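Local coordinates for protein GTP pyrophosphokinase (Streptococcus pneumoniae, PDB 2BE3) that probably transfers pyrophosphate from ATP to GTP or GDP to make the alarmone (p)ppGpp, as RelA/SpoT-family synthetases do, at residues 103-108 with 125-130; 44-49 with 80-85. One frame throughout, in Å; residues are numbered along the deposited sequence.

Overall arrangement
Both contacts are antiparallel strand pairs of one mixed five-stranded sheet, at its two opposite edges within this chain. Across the sheet the strands run 42-49, 77-83, 137-147, 122-130, 102-109, so contact 2 (44-49 with 80-85) holds one outermost strand and contact 1 (103-108 with 125-130) the other. Strand 137-147 lies between the two pairs; their centres are 16 Å apart, their nearest atoms about 10 Å, and they do not touch. Both strands of contact 2 come earlier in the chain than those of contact 1. Helix 6-35 packs against strands of both pairs. All four segments belong to the RelA/SpoT region, consistent with a nucleotidyltransferase-type fold built round this sheet.

Contact 1: residues 103-108 with 125-130; sequences RIIQER and VVEYTV
Arg103 meets Glu127 twice, through its backbone and through its side chain. The two residues form an antiparallel hydrogen-bonded pair, with Arg103 N to Glu127 O at 3.0 Å and Glu127 N to Arg103 O at 2.7 Å. On the face that Arg103 and Glu127 share, the side chains run side by side, and a salt bridge joins them: Glu127 OE1 takes Arg103 NE at 2.9 Å and, more weakly, Arg103 NH2. The oxygen lies in the guanidinium plane, yet the carboxylate is turned 63° from that plane, so NE comes at OE1 from above the carboxylate. A bend at chi3 (82°) of Arg103 lays the guanidinium over Ile105, whose CG2 sits over the centre of one face.

Ile104 pairs with Val126 on the other face of the sheet, CG1 to CG1 at 3.9 Å. At Ile105 the register slips, and Ile105 and Gln106 both face Val125 in a classic beta bulge. Val125 O receives Ile105 N at 2.9 Å and, weakly, Gln106 N at 3.4 Å. Ile105 CG1, held between backbone N and carbonyl carbon (chi1 64°), reaches Val125 CG1 at 4.1 Å. Gln106 O then closes the bulge by accepting Val125 N at 2.9 Å, while its side-chain OE1 bonds to Gln74.

Strand 102-109 is an outermost strand of the sheet within this chain; helix 89-97 lies against Ile104. Strand 137-147 takes the other side of strand 122-130, and helix 6-35 packs against Tyr128 and Val130, on the face of Ile104 and Val126.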
loop_
_atom_site.group_PDB
_atom_site.type_symbol
_atom_site.label_atom_id
_atom_site.label_comp_id
_atom_site.label_asym_id
_atom_site.label_seq_id
_atom_site.Cartn_x
_atom_site.Cartn_y
_atom_site.Cartn_z
ATOM N N ARG A 103 -11.281 5.212 8.527
ATOM C CA ARG A 103 -12.234 5.643 9.517
ATOM C C ARG A 103 -13.135 4.464 9.774
ATOM O O ARG A 103 -13.744 3.932 8.840
ATOM C CB ARG A 103 -13.011 6.859 9.029
ATOM C CG ARG A 103 -14.123 7.273 9.967
ATOM C CD ARG A 103 -14.690 8.633 9.609
ATOM N NE ARG A 103 -15.671 8.559 8.527
ATOM C CZ ARG A 103 -16.985 8.765 8.692
ATOM N NH1 ARG A 103 -17.467 9.051 9.909
ATOM N NH2 ARG A 103 -17.823 8.686 7.646
ATOM N N ILE A 104 -13.195 4.050 11.039
ATOM C CA ILE A 104 -14.000 2.897 11.446
ATOM C C ILE A 104 -15.437 3.336 11.562
ATOM O O ILE A 104 -15.760 4.124 12.431
ATOM C CB ILE A 104 -13.495 2.262 12.768
ATOM C CG1 ILE A 104 -12.138 1.620 12.519
ATOM C CG2 ILE A 104 -14.495 1.218 13.319
ATOM C CD1 ILE A 104 -11.465 1.139 13.748
ATOM N N ILE A 105 -16.302 2.840 10.683
ATOM C CA ILE A 105 -17.685 3.283 10.732
ATOM C C ILE A 105 -18.647 2.301 11.416
ATOM O O ILE A 105 -19.703 2.688 11.821
ATOM C CB ILE A 105 -18.212 3.775 9.346
ATOM C CG1 ILE A 105 -18.230 2.631 8.368
ATOM C CG2 ILE A 105 -17.322 4.923 8.792
ATOM C CD1 ILE A 105 -19.394 2.687 7.512
ATOM N N GLN A 106 -18.286 1.033 11.553
ATOM C CA GLN A 106 -19.166 0.087 12.219
ATOM C C GLN A 106 -18.382 -1.124 12.677
ATOM O O GLN A 106 -17.505 -1.599 11.989
ATOM C CB GLN A 106 -20.298 -0.342 11.283
ATOM C CG GLN A 106 -21.087 -1.488 11.805
ATOM C CD GLN A 106 -22.366 -1.731 11.042
ATOM O OE1 GLN A 106 -22.400 -1.701 9.809
ATOM N NE2 GLN A 106 -23.439 -1.993 11.780
ATOM N N GLU A 107 -18.709 -1.625 13.849
ATOM C CA GLU A 107 -18.119 -2.856 14.352
ATOM C C GLU A 107 -19.212 -3.857 14.680
ATOM O O GLU A 107 -20.254 -3.486 15.176
ATOM C CB GLU A 107 -17.292 -2.555 15.592
ATOM C CG GLU A 107 -15.947 -2.013 15.274
ATOM C CD GLU A 107 -15.245 -1.509 16.498
ATOM O OE1 GLU A 107 -15.043 -2.297 17.451
ATOM O OE2 GLU A 107 -14.875 -0.322 16.520
ATOM N N ARG A 108 -18.976 -5.133 14.403
ATOM C CA ARG A 108 -19.943 -6.151 14.750
ATOM C C ARG A 108 -19.271 -7.331 15.423
ATOM O O ARG A 108 -18.426 -8.019 14.827
ATOM C CB ARG A 108 -20.623 -6.678 13.508
ATOM C CG ARG A 108 -21.469 -5.715 12.789
ATOM C CD ARG A 108 -22.504 -6.542 12.097
ATOM N NE ARG A 108 -23.203 -5.819 11.049
ATOM C CZ ARG A 108 -22.792 -5.811 9.785
ATOM N NH1 ARG A 108 -21.690 -6.500 9.447
ATOM N NH2 ARG A 108 -23.485 -5.117 8.873
ATOM N N VAL A 125 -15.998 -2.527 9.716
ATOM C CA VAL A 125 -16.239 -1.855 8.443
ATOM C C VAL A 125 -15.584 -0.485 8.452
ATOM O O VAL A 125 -15.755 0.263 9.400
ATOM C CB VAL A 125 -17.744 -1.746 8.119
ATOM C CG1 VAL A 125 -17.953 -1.086 6.746
ATOM C CG2 VAL A 125 -18.412 -3.160 8.163
ATOM N N VAL A 126 -14.788 -0.172 7.432
ATOM C CA VAL A 126 -14.000 1.055 7.461
ATOM C C VAL A 126 -14.228 1.848 6.189
ATOM O O VAL A 126 -14.577 1.274 5.162
ATOM C CB VAL A 126 -12.454 0.830 7.678
ATOM C CG1 VAL A 126 -12.130 0.023 9.004
ATOM C CG2 VAL A 126 -11.793 0.182 6.465
ATOM N N GLU A 127 -14.078 3.163 6.279
ATOM C CA GLU A 127 -13.928 3.979 5.094
ATOM C C GLU A 127 -12.445 4.061 4.808
ATOM O O GLU A 127 -11.641 4.331 5.710
ATOM C CB GLU A 127 -14.499 5.360 5.290
ATOM C CG GLU A 127 -15.940 5.374 5.070
ATOM C CD GLU A 127 -16.591 6.682 5.455
ATOM O OE1 GLU A 127 -15.871 7.679 5.767
ATOM O OE2 GLU A 127 -17.846 6.697 5.430
ATOM N N TYR A 128 -12.100 3.775 3.553
ATOM C CA TYR A 128 -10.718 3.761 3.099
ATOM C C TYR A 128 -10.666 4.541 1.789
ATOM O O TYR A 128 -11.460 4.306 0.873
ATOM C CB TYR A 128 -10.213 2.315 2.944
ATOM C CG TYR A 128 -8.736 2.216 2.643
ATOM C CD1 TYR A 128 -7.788 2.366 3.660
ATOM C CD2 TYR A 128 -8.280 2.003 1.326
ATOM C CE1 TYR A 128 -6.430 2.295 3.390
ATOM C CE2 TYR A 128 -6.920 1.957 1.039
ATOM C CZ TYR A 128 -5.998 2.092 2.076
ATOM O OH TYR A 128 -4.643 2.030 1.811
ATOM N N THR A 129 -9.756 5.502 1.719
ATOM C CA THR A 129 -9.572 6.304 0.509
ATOM C C THR A 129 -8.346 5.837 -0.274
ATOM O O THR A 129 -7.251 5.709 0.277
ATOM C CB THR A 129 -9.452 7.792 0.868
ATOM O OG1 THR A 129 -10.661 8.152 1.520
ATOM C CG2 THR A 129 -9.275 8.694 -0.406
ATOM N N VAL A 130 -8.555 5.551 -1.559
ATOM C CA VAL A 130 -7.437 5.258 -2.473
ATOM C C VAL A 130 -7.193 6.450 -3.399
ATOM O O VAL A 130 -8.137 7.125 -3.804
ATOM C CB VAL A 130 -7.658 3.956 -3.298
ATOM C CG1 VAL A 130 -7.566 2.757 -2.395
ATOM C CG2 VAL A 130 -9.007 3.985 -4.030
#

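Contact 2: residues 44-49 with 80-85; sequences FVTGRV and RVMVQF
Phe44 and Thr46 reach across to Met82 and Arg80 through a regular antiparallel ladder, which adds 42-49 as an outermost strand of the sheet in this chain. Met82 N gives a nearly straight bond (174°) to Phe44 O, 2.8 Å away. Around Thr46 the exchange is mutual: Thr46 N to Arg80 O is 2.9 Å, and Arg80 N to Thr46 O is 2.8 Å, though this last donor stands 40° out of the carbonyl plane. Arg80 O also receives a CA-H...O contact from Val45 CA at 3.3 Å.

Apolar contacts flank the ladder on both faces. Phe44 and Met82, a selenomethionine, cross at about a right angle, with CB against CB at 3.8 Å and Met82 CB at the edge of the Phe44 ring. Bends at chi2 (59°) and chi3 fold the Met82 chain back, putting its CE against Thr46 CB at 4.0 Å. Thr46 CG2 rests on Arg80 CB at 3.8 Å. On the opposite face Val45 CG2 and Val81 CG2, a non-hydrogen-bonded pair, lie 4.4 Å apart.

Leu26 of helix 6-35 covers Val45 and Val81, Leu148 of helix 148-164 packs on Phe44 and Met82, and strand 137-147 continues the sheet beyond strand 77-83.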
loop_
_atom_site.group_PDB
_atom_site.type_symbol
_atom_site.label_atom_id
_atom_site.label_comp_id
_atom_site.label_asym_id
_atom_site.label_seq_id
_atom_site.Cartn_x
_atom_site.Cartn_y
_atom_site.Cartn_z
ATOM N N PHE A 44 -1.923 -14.322 10.067
ATOM C CA PHE A 44 -2.189 -14.440 8.644
ATOM C C PHE A 44 -3.103 -13.315 8.243
ATOM O O PHE A 44 -3.961 -12.903 9.006
ATOM C CB PHE A 44 -2.828 -15.785 8.265
ATOM C CG PHE A 44 -2.014 -16.990 8.674
ATOM C CD1 PHE A 44 -0.813 -17.301 8.020
ATOM C CD2 PHE A 44 -2.453 -17.818 9.710
ATOM C CE1 PHE A 44 -0.040 -18.415 8.426
ATOM C CE2 PHE A 44 -1.688 -18.960 10.110
ATOM C CZ PHE A 44 -0.488 -19.241 9.474
ATOM N N VAL A 45 -2.856 -12.783 7.056
ATOM C CA VAL A 45 -3.700 -11.797 6.466
ATOM C C VAL A 45 -4.048 -12.213 5.058
ATOM O O VAL A 45 -3.197 -12.501 4.244
ATOM C CB VAL A 45 -3.104 -10.367 6.458
ATOM C CG1 VAL A 45 -4.101 -9.381 5.759
ATOM C CG2 VAL A 45 -2.770 -9.911 7.854
ATOM N N THR A 46 -5.330 -12.088 4.764
ATOM C CA THR A 46 -5.901 -12.513 3.505
ATOM C C THR A 46 -6.839 -11.388 3.026
ATOM O O THR A 46 -7.272 -10.577 3.832
ATOM C CB THR A 46 -6.556 -13.849 3.811
ATOM O OG1 THR A 46 -5.627 -14.890 3.432
ATOM C CG2 THR A 46 -7.789 -14.051 3.142
ATOM N N GLY A 47 -7.080 -11.297 1.724
ATOM C CA GLY A 47 -8.080 -10.416 1.177
ATOM C C GLY A 47 -8.556 -10.780 -0.213
ATOM O O GLY A 47 -7.876 -11.495 -0.943
ATOM N N ARG A 48 -9.725 -10.266 -0.577
ATOM C CA ARG A 48 -10.336 -10.524 -1.875
ATOM C C ARG A 48 -11.293 -9.380 -2.253
ATOM O O ARG A 48 -11.914 -8.816 -1.411
ATOM C CB ARG A 48 -11.119 -11.845 -1.828
ATOM C CG ARG A 48 -12.170 -11.892 -0.699
ATOM C CD ARG A 48 -13.499 -11.935 -1.320
ATOM N NE ARG A 48 -14.659 -11.653 -0.455
ATOM C CZ ARG A 48 -15.159 -10.446 -0.139
ATOM N NH1 ARG A 48 -14.562 -9.303 -0.515
ATOM N NH2 ARG A 48 -16.266 -10.403 0.590
ATOM N N VAL A 49 -11.409 -9.076 -3.530
ATOM C CA VAL A 49 -12.547 -8.324 -4.038
ATOM C C VAL A 49 -13.685 -9.283 -4.348
ATOM O O VAL A 49 -13.476 -10.301 -4.959
ATOM C CB VAL A 49 -12.188 -7.531 -5.301
ATOM C CG1 VAL A 49 -13.412 -6.805 -5.816
ATOM C CG2 VAL A 49 -11.078 -6.559 -4.967
ATOM N N ARG A 80 -9.231 -10.414 5.788
ATOM C CA ARG A 80 -9.329 -11.395 6.856
ATOM C C ARG A 80 -8.043 -11.389 7.651
ATOM O O ARG A 80 -6.940 -11.628 7.120
ATOM C CB ARG A 80 -9.567 -12.794 6.287
ATOM C CG ARG A 80 -10.798 -12.911 5.419
ATOM C CD ARG A 80 -12.011 -12.978 6.275
ATOM N NE ARG A 80 -13.211 -12.576 5.548
ATOM C CZ ARG A 80 -13.992 -13.423 4.877
ATOM N NH1 ARG A 80 -13.679 -14.731 4.825
ATOM N NH2 ARG A 80 -15.077 -12.966 4.258
ATOM N N VAL A 81 -8.180 -11.089 8.928
ATOM C CA VAL A 81 -7.035 -11.061 9.802
ATOM C C VAL A 81 -7.165 -12.221 10.753
ATOM O O VAL A 81 -8.148 -12.307 11.462
ATOM C CB VAL A 81 -6.937 -9.692 10.517
ATOM C CG1 VAL A 81 -5.846 -9.680 11.637
ATOM C CG2 VAL A 81 -6.702 -8.606 9.472
HETATM N N MSE A 82 -6.186 -13.126 10.729
HETATM C CA MSE A 82 -6.166 -14.306 11.578
HETATM C C MSE A 82 -5.305 -14.060 12.806
HETATM O O MSE A 82 -4.175 -13.613 12.689
HETATM C CB MSE A 82 -5.656 -15.523 10.783
HETATM C CG MSE A 82 -6.774 -16.520 10.380
HETATM SE SE MSE A 82 -8.224 -15.717 9.232
HETATM C CE MSE A 82 -6.988 -15.214 7.565
ATOM N N VAL A 83 -5.866 -14.314 13.979
ATOM C CA VAL A 83 -5.211 -14.054 15.249
ATOM C C VAL A 83 -5.142 -15.360 16.015
ATOM O O VAL A 83 -5.895 -16.299 15.725
ATOM C CB VAL A 83 -5.950 -12.939 16.105
ATOM C CG1 VAL A 83 -6.006 -11.589 15.352
ATOM C CG2 VAL A 83 -7.356 -13.380 16.505
ATOM N N GLN A 84 -4.233 -15.427 16.985
ATOM C CA GLN A 84 -4.065 -16.608 17.789
ATOM C C GLN A 84 -5.230 -16.795 18.767
ATOM O O GLN A 84 -5.848 -17.876 18.817
ATOM C CB GLN A 84 -2.766 -16.463 18.555
ATOM C CG GLN A 84 -2.141 -17.728 19.004
ATOM C CD GLN A 84 -0.707 -17.540 19.444
ATOM O OE1 GLN A 84 -0.336 -16.509 20.040
ATOM N NE2 GLN A 84 0.115 -18.558 19.178
ATOM N N PHE A 85 -5.546 -15.751 19.538
ATOM C CA PHE A 85 -6.519 -15.870 20.619
ATOM C C PHE A 85 -7.747 -15.001 20.400
ATOM O O PHE A 85 -7.651 -13.904 19.844
ATOM C CB PHE A 85 -5.877 -15.446 21.935
ATOM C CG PHE A 85 -4.743 -16.328 22.382
ATOM C CD1 PHE A 85 -4.998 -17.557 22.976
ATOM C CD2 PHE A 85 -3.425 -15.907 22.253
ATOM C CE1 PHE A 85 -3.975 -18.361 23.401
ATOM C CE2 PHE A 85 -2.387 -16.717 22.700
ATOM C CZ PHE A 85 -2.664 -17.948 23.262
#